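Long-range contact in YycN protein (Bacillus subtilis, PDB 1ON0), which probably acts as an acyltransferase of the GNAT family, a homodimer whose specific substrate is not established: residues B[84-92]-B[121-129]. Numbering follows the deposited sequence.
Sequences HPQQEAFIY and GIRKLSLHV
A89 and I91 of strand 88-92 pair in parallel with strand 124-127 through the backbone hydrogen bonds A89 N to K124 O (2.9 Å), S126 N to A89 O and I91 N to S126 O (2.6 Å). On the face of A89, I91, L125 and L127 the packing is tight and apolar: the A89 methyl meets I122 CD1 at 3.5 Å, and I91 CB lies alongside L127 CB at 3.7 Å. Helix 105-119 closes over I91, I122 and L125, completing a beta-alpha-beta crossover of the GNAT fold.

The face carrying E88, K124, F90 and S126 is mixed and more open to solvent, K124 being exposed. E88 and K124, both extended with CG anti to the backbone N (chi1 -156° and -175°), slant across each other; E88 OE1 touches K124 CE at 3.1 Å, yet reaches K124 NZ only in a long salt bridge of 4.0 Å. Replacing E88 by an alanine is likely to leave the K124 ammonium without this carboxylate and S126 CB less covered. Further along, F90 CE2 rests on L127 CA at 3.4 Å. Beyond S126, a water joins I91 O to H128 N. Backbone bonds and largely buried aliphatic contacts thus hold the strands together, while the stretched ion pair probably adds little.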
loop_
_atom_site.group_PDB
_atom_site.type_symbol
_atom_site.label_atom_id
_atom_site.label_comp_id
_atom_site.label_asym_id
_atom_site.label_seq_id
_atom_site.Cartn_x
_atom_site.Cartn_y
_atom_site.Cartn_z
ATOM N N HIS B 84 12.293 -30.792 15.766
ATOM C CA HIS B 84 10.926 -31.056 15.346
ATOM C C HIS B 84 10.920 -31.965 14.119
ATOM O O HIS B 84 11.646 -31.732 13.159
ATOM C CB HIS B 84 10.203 -29.743 15.053
ATOM C CG HIS B 84 8.727 -29.896 14.866
ATOM N ND1 HIS B 84 8.178 -30.583 13.803
ATOM C CD2 HIS B 84 7.681 -29.430 15.588
ATOM C CE1 HIS B 84 6.863 -30.528 13.876
ATOM N NE2 HIS B 84 6.533 -29.833 14.952
ATOM N N PRO B 85 10.095 -33.023 14.140
ATOM C CA PRO B 85 9.999 -33.975 13.025
ATOM C C PRO B 85 9.747 -33.375 11.643
ATOM O O PRO B 85 9.986 -34.030 10.633
ATOM C CB PRO B 85 8.875 -34.920 13.466
ATOM C CG PRO B 85 8.018 -34.048 14.319
ATOM C CD PRO B 85 9.050 -33.297 15.139
ATOM N N GLN B 86 9.262 -32.139 11.591
ATOM C CA GLN B 86 9.013 -31.493 10.308
ATOM C C GLN B 86 9.675 -30.126 10.277
ATOM O O GLN B 86 9.282 -29.251 9.509
ATOM C CB GLN B 86 7.510 -31.355 10.045
ATOM C CG GLN B 86 6.734 -32.662 10.138
ATOM C CD GLN B 86 5.273 -32.502 9.747
ATOM O OE1 GLN B 86 4.397 -33.201 10.270
ATOM N NE2 GLN B 86 5.001 -31.591 8.813
ATOM N N GLN B 87 10.683 -29.953 11.127
ATOM C CA GLN B 87 11.429 -28.700 11.213
ATOM C C GLN B 87 10.439 -27.530 11.242
ATOM O O GLN B 87 10.683 -26.470 10.665
ATOM C CB GLN B 87 12.374 -28.576 10.004
ATOM C CG GLN B 87 13.681 -27.801 10.259
ATOM C CD GLN B 87 14.826 -28.657 10.820
ATOM O OE1 GLN B 87 15.221 -29.667 10.229
ATOM N NE2 GLN B 87 15.375 -28.234 11.955
ATOM N N GLU B 88 9.316 -27.733 11.920
ATOM C CA GLU B 88 8.300 -26.706 12.004
ATOM C C GLU B 88 8.661 -25.685 13.076
ATOM O O GLU B 88 9.519 -25.929 13.922
ATOM C CB GLU B 88 6.943 -27.342 12.318
ATOM C CG GLU B 88 5.731 -26.513 11.891
ATOM C CD GLU B 88 4.413 -27.260 12.056
ATOM O OE1 GLU B 88 3.392 -26.818 11.480
ATOM O OE2 GLU B 88 4.398 -28.285 12.765
ATOM N N ALA B 89 8.029 -24.523 13.014
ATOM C CA ALA B 89 8.253 -23.473 13.998
ATOM C C ALA B 89 6.909 -22.797 14.163
ATOM O O ALA B 89 6.182 -22.601 13.193
ATOM C CB ALA B 89 9.294 -22.481 13.505
ATOM N N PHE B 90 6.565 -22.468 15.399
ATOM C CA PHE B 90 5.299 -21.829 15.672
ATOM C C PHE B 90 5.451 -20.327 15.760
ATOM O O PHE B 90 6.429 -19.815 16.319
ATOM C CB PHE B 90 4.705 -22.356 16.979
ATOM C CG PHE B 90 3.290 -21.878 17.254
ATOM C CD1 PHE B 90 3.043 -20.893 18.203
ATOM C CD2 PHE B 90 2.215 -22.433 16.580
ATOM C CE1 PHE B 90 1.744 -20.473 18.497
ATOM C CE2 PHE B 90 0.910 -22.027 16.856
ATOM C CZ PHE B 90 0.679 -21.040 17.817
ATOM N N ILE B 91 4.467 -19.627 15.210
ATOM C CA ILE B 91 4.456 -18.177 15.243
ATOM C C ILE B 91 3.589 -17.737 16.420
ATOM O O ILE B 91 2.361 -17.633 16.304
ATOM C CB ILE B 91 3.872 -17.610 13.946
ATOM C CG1 ILE B 91 4.752 -18.042 12.764
ATOM C CG2 ILE B 91 3.812 -16.090 14.026
ATOM C CD1 ILE B 91 4.139 -17.808 11.413
ATOM N N TYR B 92 4.221 -17.481 17.559
ATOM C CA TYR B 92 3.475 -17.043 18.729
ATOM C C TYR B 92 2.888 -15.663 18.509
ATOM O O TYR B 92 1.811 -15.369 19.002
ATOM C CB TYR B 92 4.370 -17.041 19.989
ATOM C CG TYR B 92 4.427 -18.383 20.690
ATOM C CD1 TYR B 92 3.291 -18.917 21.286
ATOM C CD2 TYR B 92 5.580 -19.164 20.666
ATOM C CE1 TYR B 92 3.288 -20.197 21.819
ATOM C CE2 TYR B 92 5.587 -20.448 21.204
ATOM C CZ TYR B 92 4.436 -20.962 21.769
ATOM O OH TYR B 92 4.389 -22.263 22.221
ATOM N N GLY B 121 16.792 -23.256 8.696
ATOM C CA GLY B 121 16.427 -24.660 8.760
ATOM C C GLY B 121 14.951 -24.978 8.858
ATOM O O GLY B 121 14.520 -26.067 8.505
ATOM N N ILE B 122 14.162 -24.021 9.309
ATOM C CA ILE B 122 12.728 -24.233 9.444
ATOM C C ILE B 122 12.120 -24.646 8.107
ATOM O O ILE B 122 12.340 -23.975 7.112
ATOM C CB ILE B 122 12.042 -22.945 9.910
ATOM C CG1 ILE B 122 12.674 -22.468 11.206
ATOM C CG2 ILE B 122 10.562 -23.172 10.066
ATOM C CD1 ILE B 122 12.070 -21.196 11.722
ATOM N N ARG B 123 11.359 -25.737 8.091
ATOM C CA ARG B 123 10.730 -26.204 6.861
ATOM C C ARG B 123 9.220 -25.980 6.834
ATOM O O ARG B 123 8.581 -26.140 5.788
ATOM C CB ARG B 123 10.983 -27.695 6.642
ATOM C CG ARG B 123 12.363 -28.070 6.103
ATOM C CD ARG B 123 12.223 -29.173 5.043
ATOM N NE ARG B 123 11.404 -30.293 5.512
ATOM C CZ ARG B 123 10.748 -31.138 4.711
ATOM N NH1 ARG B 123 10.805 -30.997 3.386
ATOM N NH2 ARG B 123 10.035 -32.131 5.234
ATOM N N LYS B 124 8.638 -25.622 7.976
ATOM C CA LYS B 124 7.192 -25.405 8.045
ATOM C C LYS B 124 6.839 -24.385 9.133
ATOM O O LYS B 124 7.529 -24.267 10.141
ATOM C CB LYS B 124 6.504 -26.741 8.327
ATOM C CG LYS B 124 4.984 -26.714 8.323
ATOM C CD LYS B 124 4.415 -28.109 8.602
ATOM C CE LYS B 124 2.896 -28.089 8.650
ATOM N NZ LYS B 124 2.307 -29.453 8.734
ATOM N N LEU B 125 5.761 -23.645 8.913
ATOM C CA LEU B 125 5.315 -22.645 9.859
ATOM C C LEU B 125 3.924 -22.944 10.340
ATOM O O LEU B 125 3.055 -23.347 9.561
ATOM C CB LEU B 125 5.321 -21.264 9.226
ATOM C CG LEU B 125 6.679 -20.739 8.804
ATOM C CD1 LEU B 125 6.456 -19.433 8.067
ATOM C CD2 LEU B 125 7.576 -20.531 10.039
ATOM N N SER B 126 3.703 -22.719 11.628
ATOM C CA SER B 126 2.402 -22.972 12.235
ATOM C C SER B 126 2.047 -21.756 13.098
ATOM O O SER B 126 2.930 -21.113 13.655
ATOM C CB SER B 126 2.496 -24.244 13.072
ATOM O OG SER B 126 1.247 -24.614 13.573
ATOM N N LEU B 127 0.761 -21.445 13.201
ATOM C CA LEU B 127 0.321 -20.296 13.975
ATOM C C LEU B 127 -1.142 -20.372 14.423
ATOM O O LEU B 127 -1.921 -21.186 13.917
ATOM C CB LEU B 127 0.516 -19.015 13.153
ATOM C CG LEU B 127 -0.377 -18.845 11.914
ATOM C CD1 LEU B 127 -1.807 -18.551 12.330
ATOM C CD2 LEU B 127 0.150 -17.691 11.070
ATOM N N HIS B 128 -1.511 -19.500 15.364
ATOM C CA HIS B 128 -2.886 -19.436 15.856
ATOM C C HIS B 128 -3.459 -18.055 15.551
ATOM O O HIS B 128 -2.787 -17.035 15.700
ATOM C CB HIS B 128 -2.933 -19.681 17.366
ATOM C CG HIS B 128 -4.215 -19.252 18.016
ATOM N ND1 HIS B 128 -4.576 -17.927 18.149
ATOM C CD2 HIS B 128 -5.230 -19.971 18.560
ATOM C CE1 HIS B 128 -5.754 -17.846 18.744
ATOM N NE2 HIS B 128 -6.172 -19.075 19.003
ATOM N N VAL B 129 -4.711 -18.035 15.117
ATOM C CA VAL B 129 -5.381 -16.790 14.807
ATOM C C VAL B 129 -6.801 -16.877 15.359
ATOM O O VAL B 129 -7.484 -17.872 15.155
ATOM C CB VAL B 129 -5.396 -16.538 13.266
ATOM C CG1 VAL B 129 -6.220 -17.600 12.566
ATOM C CG2 VAL B 129 -5.924 -15.158 12.966
HETATM O O HOH W 1 16.143 -28.283 7.571
HETATM O O HOH W 2 -0.193 -17.471 16.773
HETATM O O HOH W 3 -0.764 -15.182 16.981
#